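Local coordinates for putative peptidase (Chlamydophila abortus, PDB 3CE2), which probably acts as a zinc-dependent oligopeptidase of the M3B family, cutting small bioactive peptides, at residues A[428-431]-A[432-436]; A[464-467]-A[468-472]; A[400-403]-A[404-408]; A[344-347]-A[348-352]. All coordinates share one frame; numbering follows the deposited sequence.

Contact 1: residues A[428-431]-A[432-436]. With ZN (zinc ion), chain D.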
loop_
_atom_site.group_PDB
_atom_site.type_symbol
_atom_site.label_atom_id
_atom_site.label_comp_id
_atom_site.label_asym_id
_atom_site.label_seq_id
_atom_site.Cartn_x
_atom_site.Cartn_y
_atom_site.Cartn_z
ATOM N N LEU A 428 -5.453 -5.075 2.754
ATOM C CA LEU A 428 -4.763 -6.368 2.863
ATOM C C LEU A 428 -3.673 -6.551 1.818
ATOM O O LEU A 428 -3.010 -7.576 1.787
ATOM C CB LEU A 428 -5.745 -7.540 2.738
ATOM C CG LEU A 428 -6.904 -7.782 3.706
ATOM C CD1 LEU A 428 -7.699 -8.985 3.206
ATOM C CD2 LEU A 428 -6.400 -8.024 5.142
ATOM N N ALA A 429 -3.484 -5.562 0.955
ATOM C CA ALA A 429 -2.611 -5.745 -0.213
ATOM C C ALA A 429 -1.118 -5.725 0.065
ATOM O O ALA A 429 -0.325 -6.001 -0.825
ATOM C CB ALA A 429 -2.948 -4.717 -1.295
ATOM N N GLU A 430 -0.708 -5.367 1.266
ATOM C CA GLU A 430 0.725 -5.327 1.519
ATOM C C GLU A 430 1.234 -6.520 2.349
ATOM O O GLU A 430 2.439 -6.724 2.480
ATOM C CB GLU A 430 1.156 -3.965 2.111
ATOM C CG GLU A 430 1.529 -2.876 1.062
ATOM C CD GLU A 430 2.741 -3.241 0.157
ATOM O OE1 GLU A 430 3.879 -3.443 0.653
ATOM O OE2 GLU A 430 2.564 -3.303 -1.073
ATOM N N ILE A 431 0.314 -7.319 2.878
ATOM C CA ILE A 431 0.668 -8.428 3.747
ATOM C C ILE A 431 1.523 -9.495 3.055
ATOM O O ILE A 431 2.600 -9.878 3.551
ATOM C CB ILE A 431 -0.606 -9.063 4.336
ATOM C CG1 ILE A 431 -1.347 -8.050 5.199
ATOM C CG2 ILE A 431 -0.299 -10.294 5.158
ATOM C CD1 ILE A 431 -2.530 -8.665 5.930
ATOM N N ALA A 432 1.056 -9.983 1.908
ATOM C CA ALA A 432 1.717 -11.114 1.258
ATOM C C ALA A 432 3.104 -10.747 0.795
ATOM O O ALA A 432 4.028 -11.561 0.897
ATOM C CB ALA A 432 0.908 -11.615 0.095
ATOM N N SER A 433 3.247 -9.528 0.278
ATOM C CA SER A 433 4.539 -9.059 -0.208
ATOM C C SER A 433 5.532 -8.866 0.940
ATOM O O SER A 433 6.702 -9.260 0.846
ATOM C CB SER A 433 4.359 -7.746 -0.953
ATOM O OG SER A 433 3.549 -6.873 -0.185
ATOM N N THR A 434 5.045 -8.269 2.029
ATOM C CA THR A 434 5.881 -7.956 3.172
ATOM C C THR A 434 6.335 -9.239 3.840
ATOM O O THR A 434 7.521 -9.401 4.152
ATOM C CB THR A 434 5.137 -7.047 4.168
ATOM O OG1 THR A 434 4.952 -5.751 3.580
ATOM C CG2 THR A 434 5.928 -6.887 5.441
ATOM N N LEU A 435 5.400 -10.165 4.033
ATOM C CA LEU A 435 5.747 -11.475 4.584
ATOM C C LEU A 435 6.840 -12.152 3.760
ATOM O O LEU A 435 7.806 -12.657 4.320
ATOM C CB LEU A 435 4.520 -12.380 4.706
ATOM C CG LEU A 435 4.732 -13.777 5.318
ATOM C CD1 LEU A 435 3.506 -14.248 6.096
ATOM C CD2 LEU A 435 5.140 -14.817 4.297
ATOM N N ASN A 436 6.712 -12.159 2.441
ATOM C CA ASN A 436 7.801 -12.682 1.605
ATOM C C ASN A 436 9.147 -11.968 1.806
ATOM O O ASN A 436 10.174 -12.621 1.905
ATOM C CB ASN A 436 7.417 -12.714 0.118
ATOM C CG ASN A 436 6.533 -13.888 -0.227
ATOM O OD1 ASN A 436 6.129 -14.648 0.647
ATOM N ND2 ASN A 436 6.210 -14.038 -1.501
HETATM ZN ZN ZN D . 3.918 -3.982 -3.038
#
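Two first torsions bring S433 and T434 back onto the carbonyl oxygen of E430, just ahead of helix 431-447. S433 has OG between its own backbone N and carbonyl carbon (chi1 47°), and T434 carries OG1 beside its backbone N (chi1 -69°). Both hydroxyls then point back at E430 O, which takes three hydrogen bonds. T434 N reaches E430 O at 3.1 Å, and T434 OG1 donates to E430 O over 2.9 Å, tilted from the carbonyl plane. S433 OG comes from well above that plane, also 2.9 Å from E430 O. One residue on, L435 N donates to I431 O at 2.9 Å, the next bond of the first helical turn. The carboxylate of E430 goes to the metal: E430 OE2 binds the zinc ion at 2.5 Å, while E430 OE1 lies 3.5 Å from S433 OG. S433 also packs against H402 and H406, the two histidines that complete the protein's share of this metal site. A glutamate downstream of HExxH as third zinc ligand is the mark of gluzincin peptidases; here it sits just before helix 431-447. The backbone of the ligand is thus held by its carbonyl while OE2 serves the metal, and the three donors would probably polarise that carbonyl.

Contact 2: residues A[464-467]-A[468-472]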
loop_
_atom_site.group_PDB
_atom_site.type_symbol
_atom_site.label_atom_id
_atom_site.label_comp_id
_atom_site.label_asym_id
_atom_site.label_seq_id
_atom_site.Cartn_x
_atom_site.Cartn_y
_atom_site.Cartn_z
ATOM N N THR A 464 13.299 -1.344 8.282
ATOM C CA THR A 464 12.019 -1.495 7.610
ATOM C C THR A 464 10.886 -1.626 8.620
ATOM O O THR A 464 9.889 -0.898 8.566
ATOM C CB THR A 464 12.036 -2.760 6.750
ATOM O OG1 THR A 464 12.966 -2.581 5.685
ATOM C CG2 THR A 464 10.672 -3.060 6.186
ATOM N N ILE A 465 11.048 -2.561 9.550
ATOM C CA ILE A 465 10.054 -2.748 10.593
ATOM C C ILE A 465 9.848 -1.447 11.381
ATOM O O ILE A 465 8.712 -1.001 11.584
ATOM C CB ILE A 465 10.447 -3.894 11.525
ATOM C CG1 ILE A 465 10.544 -5.187 10.728
ATOM C CG2 ILE A 465 9.413 -4.071 12.567
ATOM C CD1 ILE A 465 11.030 -6.356 11.549
ATOM N N PHE A 466 10.937 -0.820 11.803
ATOM C CA PHE A 466 10.783 0.407 12.586
ATOM C C PHE A 466 10.217 1.574 11.806
ATOM O O PHE A 466 9.468 2.356 12.366
ATOM C CB PHE A 466 12.040 0.775 13.389
ATOM C CG PHE A 466 12.147 0.011 14.669
ATOM C CD1 PHE A 466 11.447 0.431 15.800
ATOM C CD2 PHE A 466 12.881 -1.174 14.732
ATOM C CE1 PHE A 466 11.497 -0.304 16.968
ATOM C CE2 PHE A 466 12.939 -1.916 15.908
ATOM C CZ PHE A 466 12.257 -1.477 17.022
ATOM N N SER A 467 10.528 1.690 10.521
ATOM C CA SER A 467 9.919 2.780 9.757
ATOM C C SER A 467 8.495 2.473 9.289
ATOM O O SER A 467 7.658 3.389 9.201
ATOM C CB SER A 467 10.786 3.211 8.578
ATOM O OG SER A 467 10.657 2.276 7.534
ATOM N N THR A 468 8.189 1.207 8.997
ATOM C CA THR A 468 6.841 0.969 8.531
ATOM C C THR A 468 5.851 0.682 9.656
ATOM O O THR A 468 4.643 0.844 9.472
ATOM C CB THR A 468 6.717 -0.014 7.316
ATOM O OG1 THR A 468 5.886 -1.129 7.648
ATOM C CG2 THR A 468 8.059 -0.463 6.801
ATOM N N LEU A 469 6.334 0.306 10.831
ATOM C CA LEU A 469 5.402 0.091 11.934
ATOM C C LEU A 469 5.350 1.274 12.900
ATOM O O LEU A 469 4.336 1.964 12.990
ATOM C CB LEU A 469 5.705 -1.217 12.648
ATOM C CG LEU A 469 5.118 -1.441 14.045
ATOM C CD1 LEU A 469 3.722 -0.912 14.157
ATOM C CD2 LEU A 469 5.130 -2.914 14.395
ATOM N N PHE A 470 6.442 1.525 13.612
ATOM C CA PHE A 470 6.457 2.579 14.641
ATOM C C PHE A 470 6.264 3.987 14.098
ATOM O O PHE A 470 5.391 4.735 14.569
ATOM C CB PHE A 470 7.723 2.488 15.508
ATOM C CG PHE A 470 7.695 1.333 16.453
ATOM C CD1 PHE A 470 7.201 1.487 17.741
ATOM C CD2 PHE A 470 8.081 0.074 16.038
ATOM C CE1 PHE A 470 7.122 0.411 18.616
ATOM C CE2 PHE A 470 8.016 -1.001 16.912
ATOM C CZ PHE A 470 7.529 -0.831 18.199
ATOM N N ARG A 471 7.073 4.340 13.105
ATOM C CA ARG A 471 6.987 5.665 12.533
ATOM C C ARG A 471 5.605 5.922 11.964
ATOM O O ARG A 471 5.093 7.020 12.103
ATOM C CB ARG A 471 8.073 5.927 11.491
ATOM C CG ARG A 471 8.048 7.373 11.039
ATOM C CD ARG A 471 9.424 7.978 10.867
ATOM N NE ARG A 471 9.935 7.939 9.488
ATOM C CZ ARG A 471 9.845 8.942 8.609
ATOM N NH1 ARG A 471 10.367 8.806 7.389
ATOM N NH2 ARG A 471 9.236 10.077 8.946
ATOM N N GLN A 472 4.981 4.922 11.346
ATOM C CA GLN A 472 3.614 5.123 10.817
ATOM C C GLN A 472 2.583 5.303 11.920
ATOM O O GLN A 472 1.608 6.039 11.766
ATOM C CB GLN A 472 3.208 3.976 9.910
ATOM C CG GLN A 472 4.249 3.700 8.831
ATOM C CD GLN A 472 4.513 4.927 7.979
ATOM O OE1 GLN A 472 3.586 5.580 7.524
ATOM N NE2 GLN A 472 5.776 5.244 7.763
#
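F466 and F470 lie side by side, one turn apart on helix 451-487, and make the tight part of this contact. Their rings are nearly parallel, with planes at 20° and centroids 4.9 Å apart, but offset enough that little of one ring covers the other; the nearest atoms are F466 CD1 and F470 CD2, at 3.4 Å. Next to them in the helix L469 N donates to I465 O over 2.8 Å, both residues being buried. Here the helix widens into a pi-type turn: R471 N bonds to F466 O, five residues back, at 3.2 Å. The other part is looser and partly exposed. There Q472, folded at its second torsion (chi2 -58°), swings its amide back along the helix so that NE2 donates to S467 O at 3.0 Å, the oxygen lying in the amide plane and the bond nearly straight. T464 gives its own hydroxyl to R460 O, and R471 NE makes a weak bond to Y317 OH. On the ring side, I295 of helix 292-306 touches both phenylalanines, Y298 meets the ring of F466, and helix 590-607 packs on I465, F466 and F470; helix 536-553 covers T468, L469 and Q472.

Contact 3: residues A[400-403]-A[404-408]. With ZN (zinc ion), chain D.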
loop_
_atom_site.group_PDB
_atom_site.type_symbol
_atom_site.label_atom_id
_atom_site.label_comp_id
_atom_site.label_asym_id
_atom_site.label_seq_id
_atom_site.Cartn_x
_atom_site.Cartn_y
_atom_site.Cartn_z
ATOM N N ILE A 400 11.688 -9.509 -6.397
ATOM C CA ILE A 400 11.040 -10.744 -6.821
ATOM C C ILE A 400 10.221 -11.339 -5.672
ATOM O O ILE A 400 9.078 -11.750 -5.882
ATOM C CB ILE A 400 12.053 -11.792 -7.239
ATOM C CG1 ILE A 400 12.789 -11.362 -8.483
ATOM C CG2 ILE A 400 11.377 -13.125 -7.492
ATOM C CD1 ILE A 400 13.866 -12.344 -8.854
ATOM N N ALA A 401 10.800 -11.388 -4.465
ATOM C CA ALA A 401 10.075 -11.912 -3.305
ATOM C C ALA A 401 8.831 -11.075 -3.018
ATOM O O ALA A 401 7.769 -11.619 -2.718
ATOM C CB ALA A 401 10.966 -11.997 -2.068
ATOM N N HIS A 402 8.956 -9.759 -3.140
ATOM C CA HIS A 402 7.824 -8.852 -2.931
ATOM C C HIS A 402 6.725 -9.063 -3.980
ATOM O O HIS A 402 5.560 -9.308 -3.645
ATOM C CB HIS A 402 8.337 -7.422 -2.996
ATOM C CG HIS A 402 7.326 -6.383 -2.629
ATOM N ND1 HIS A 402 7.256 -5.828 -1.367
ATOM C CD2 HIS A 402 6.376 -5.759 -3.370
ATOM C CE1 HIS A 402 6.300 -4.915 -1.341
ATOM N NE2 HIS A 402 5.740 -4.866 -2.540
ATOM N N GLU A 403 7.106 -8.965 -5.251
ATOM C CA GLU A 403 6.146 -9.084 -6.336
ATOM C C GLU A 403 5.597 -10.501 -6.408
ATOM O O GLU A 403 4.431 -10.698 -6.732
ATOM C CB GLU A 403 6.762 -8.659 -7.678
ATOM C CG GLU A 403 7.170 -7.184 -7.726
ATOM C CD GLU A 403 6.052 -6.223 -7.295
ATOM O OE1 GLU A 403 4.870 -6.631 -7.221
ATOM O OE2 GLU A 403 6.348 -5.047 -7.014
ATOM N N GLY A 404 6.433 -11.488 -6.088
ATOM C CA GLY A 404 5.966 -12.882 -5.987
ATOM C C GLY A 404 4.869 -13.029 -4.934
ATOM O O GLY A 404 3.911 -13.790 -5.093
ATOM N N GLY A 405 5.005 -12.280 -3.852
ATOM C CA GLY A 405 3.967 -12.234 -2.859
ATOM C C GLY A 405 2.630 -11.732 -3.380
ATOM O O GLY A 405 1.616 -12.418 -3.194
ATOM N N HIS A 406 2.604 -10.541 -4.002
ATOM C CA HIS A 406 1.344 -9.997 -4.551
ATOM C C HIS A 406 0.784 -10.989 -5.534
ATOM O O HIS A 406 -0.411 -11.232 -5.582
ATOM C CB HIS A 406 1.539 -8.689 -5.341
ATOM C CG HIS A 406 1.869 -7.499 -4.508
ATOM N ND1 HIS A 406 1.212 -7.203 -3.335
ATOM C CD2 HIS A 406 2.761 -6.499 -4.707
ATOM C CE1 HIS A 406 1.707 -6.088 -2.827
ATOM N NE2 HIS A 406 2.651 -5.642 -3.638
ATOM N N SER A 407 1.675 -11.533 -6.346
ATOM C CA SER A 407 1.295 -12.415 -7.411
ATOM C C SER A 407 0.617 -13.689 -6.924
ATOM O O SER A 407 -0.467 -14.006 -7.384
ATOM C CB SER A 407 2.510 -12.722 -8.289
ATOM O OG SER A 407 2.710 -11.613 -9.149
ATOM N N MET A 408 1.248 -14.402 -5.996
ATOM C CA MET A 408 0.635 -15.577 -5.402
ATOM C C MET A 408 -0.695 -15.251 -4.708
ATOM O O MET A 408 -1.703 -15.978 -4.891
ATOM C CB MET A 408 1.616 -16.283 -4.471
ATOM C CG MET A 408 2.796 -16.900 -5.236
ATOM S SD MET A 408 2.290 -18.199 -6.423
ATOM C CE MET A 408 2.162 -19.601 -5.331
HETATM ZN ZN ZN D . 3.918 -3.982 -3.038
#
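H402 and H406, one helical turn apart, grip the zinc ion through H402 NE2 at 2.1 Å and H406 NE2 at 2.2 Å. They reach it with different first torsions: the H402 ring stands anti to its backbone nitrogen (chi1 -173°), whereas H406 has CG beside its own (chi1 -71°). The rings are turned almost at right angles, planes 87° apart, and they come closest at the metal-binding nitrogens. E430 brings the remaining protein ligand. Next comes E403, bent at its second torsion so that its carboxylate curls back toward the metal side: OE1 sits at the edge of the H406 ring, in its plane and 3.3 Å from H406 CD2. That oxygen is also hydrogen-bonded to S376 OG, from the strand 375-377, and H402 ND1 is held by E437 OE2 from the following helix, so the ring's rotation is fixed at both nitrogens. Behind these groups runs the helix backbone. H406 N donates to H402 O at 3.2 Å, S407 N to E403 O at 2.9 Å, and G404 N to I400 O at 2.7 Å. A401 O accepts a bond from N436 ND2 of helix 431-447. This is the HExxH motif of zinc peptidases. In related enzymes its glutamate works as a general base on the metal-bound water; the place of E403, near the metal without binding it and held by a serine, is consistent with that role.

Contact 4: residues A[344-347]-A[348-352]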
loop_
_atom_site.group_PDB
_atom_site.type_symbol
_atom_site.label_atom_id
_atom_site.label_comp_id
_atom_site.label_asym_id
_atom_site.label_seq_id
_atom_site.Cartn_x
_atom_site.Cartn_y
_atom_site.Cartn_z
ATOM N N LEU A 344 6.803 -21.811 3.322
ATOM C CA LEU A 344 5.465 -21.602 2.784
ATOM C C LEU A 344 4.958 -22.863 2.107
ATOM O O LEU A 344 3.831 -22.910 1.593
ATOM C CB LEU A 344 5.445 -20.429 1.822
ATOM C CG LEU A 344 5.780 -19.078 2.449
ATOM C CD1 LEU A 344 5.585 -17.993 1.438
ATOM C CD2 LEU A 344 4.918 -18.818 3.652
ATOM N N GLY A 345 5.789 -23.898 2.117
ATOM C CA GLY A 345 5.360 -25.187 1.616
ATOM C C GLY A 345 5.744 -25.481 0.182
ATOM O O GLY A 345 5.843 -24.583 -0.660
ATOM N N THR A 346 5.954 -26.766 -0.085
ATOM C CA THR A 346 6.303 -27.266 -1.407
ATOM C C THR A 346 5.412 -26.671 -2.488
ATOM O O THR A 346 5.891 -26.261 -3.545
ATOM C CB THR A 346 6.178 -28.808 -1.444
ATOM O OG1 THR A 346 7.111 -29.358 -0.521
ATOM C CG2 THR A 346 6.491 -29.354 -2.815
ATOM N N GLU A 347 4.114 -26.627 -2.222
ATOM C CA GLU A 347 3.179 -26.242 -3.260
ATOM C C GLU A 347 3.294 -24.780 -3.640
ATOM O O GLU A 347 3.333 -24.469 -4.822
ATOM C CB GLU A 347 1.757 -26.591 -2.851
ATOM C CG GLU A 347 1.642 -28.018 -2.346
ATOM C CD GLU A 347 0.351 -28.670 -2.795
ATOM O OE1 GLU A 347 -0.288 -28.126 -3.725
ATOM O OE2 GLU A 347 -0.026 -29.718 -2.225
ATOM N N TYR A 348 3.352 -23.892 -2.640
ATOM C CA TYR A 348 3.566 -22.467 -2.882
ATOM C C TYR A 348 4.855 -22.268 -3.663
ATOM O O TYR A 348 4.876 -21.618 -4.699
ATOM C CB TYR A 348 3.676 -21.708 -1.568
ATOM C CG TYR A 348 3.761 -20.213 -1.725
ATOM C CD1 TYR A 348 2.650 -19.420 -1.496
ATOM C CD2 TYR A 348 4.951 -19.590 -2.088
ATOM C CE1 TYR A 348 2.707 -18.047 -1.633
ATOM C CE2 TYR A 348 5.026 -18.206 -2.237
ATOM C CZ TYR A 348 3.892 -17.434 -2.008
ATOM O OH TYR A 348 3.920 -16.055 -2.134
ATOM N N ILE A 349 5.922 -22.853 -3.144
ATOM C CA ILE A 349 7.258 -22.689 -3.679
ATOM C C ILE A 349 7.364 -23.130 -5.152
ATOM O O ILE A 349 8.016 -22.476 -5.958
ATOM C CB ILE A 349 8.270 -23.401 -2.721
ATOM C CG1 ILE A 349 9.283 -22.414 -2.194
ATOM C CG2 ILE A 349 8.847 -24.697 -3.280
ATOM C CD1 ILE A 349 8.684 -21.542 -1.130
ATOM N N ASP A 350 6.680 -24.208 -5.516
ATOM C CA ASP A 350 6.732 -24.718 -6.889
ATOM C C ASP A 350 5.915 -23.850 -7.810
ATOM O O ASP A 350 6.383 -23.464 -8.864
ATOM C CB ASP A 350 6.226 -26.172 -6.986
ATOM C CG ASP A 350 7.224 -27.182 -6.438
ATOM O OD1 ASP A 350 8.443 -26.898 -6.470
ATOM O OD2 ASP A 350 6.795 -28.257 -5.969
ATOM N N THR A 351 4.682 -23.554 -7.427
ATOM C CA THR A 351 3.866 -22.677 -8.256
ATOM C C THR A 351 4.596 -21.377 -8.610
ATOM O O THR A 351 4.622 -20.976 -9.757
ATOM C CB THR A 351 2.520 -22.401 -7.603
ATOM O OG1 THR A 351 1.827 -23.642 -7.497
ATOM C CG2 THR A 351 1.681 -21.477 -8.454
ATOM N N LEU A 352 5.219 -20.752 -7.620
ATOM C CA LEU A 352 5.965 -19.519 -7.840
ATOM C C LEU A 352 7.147 -19.774 -8.753
ATOM O O LEU A 352 7.416 -18.984 -9.644
ATOM C CB LEU A 352 6.464 -18.929 -6.515
ATOM C CG LEU A 352 7.225 -17.617 -6.632
ATOM C CD1 LEU A 352 6.474 -16.649 -7.541
ATOM C CD2 LEU A 352 7.419 -16.988 -5.263
#
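G345 and I349 join the backbone near the first turn of helix 345-357, I349 N donating to G345 O over 3.0 Å. G345 itself has a positive phi of 96°, a conformation that suits glycine and lets the chain turn from L344 into the helix. Regular turns follow: D350 N bonds to T346 O at 3.0 Å, and T351 N to E347 O at 3.1 Å. E347 O takes a second donor, T351 OG1 at 3.2 Å, and the two reach it from opposite faces of the carbonyl plane. Among the side chains, L344 and Y348 point the same way, the ring of Y348 thrown out anti to its backbone nitrogen (chi1 -174°). This lays its face against L344, whose CD1 methyl stands 3.8 Å from the ring centroid and 15° off the ring normal, a CH-pi contact displaced toward the rim. On the outer surface T346 runs alongside D350, with T346 CG2 3.4 Å from D350 OD2, while D350 OD1 is hydrogen-bonded to Y338 OH of helix 330-340. Inward, Y348 OH accepts a bond from N436 ND2 of helix 431-447, and L344 packs on L435, N436 and L439 of the same helix. Y348 and T351 lean on M408 of helix 394-416, with F412 against Y348 and Y411 against T351, whereas I349 and L352 face helix 330-340. Helix 345-357 thus packs against all three helices.

How the contacts relate
Contacts 1 and 3 share one zinc ion, with two ligands on helix 394-416 and one just ahead of helix 431-447; contact 3 is buried and contact 1 partly so, with both built on polar and metal chemistry. Contact 4 lies farther out, about 24 Å from the centre of the chain to its own centre, with two solvent-exposed residues and one apolar ring contact facing inward. It touches both zinc-site contacts, and N436 of contact 1 bonds to contacts 3 and 4 alike. Contact 2 stands apart: it has no touch with the others, its nearest atoms lying about 6 Å from contact 1, and its main side-chain contact is an aromatic pair within one long helix.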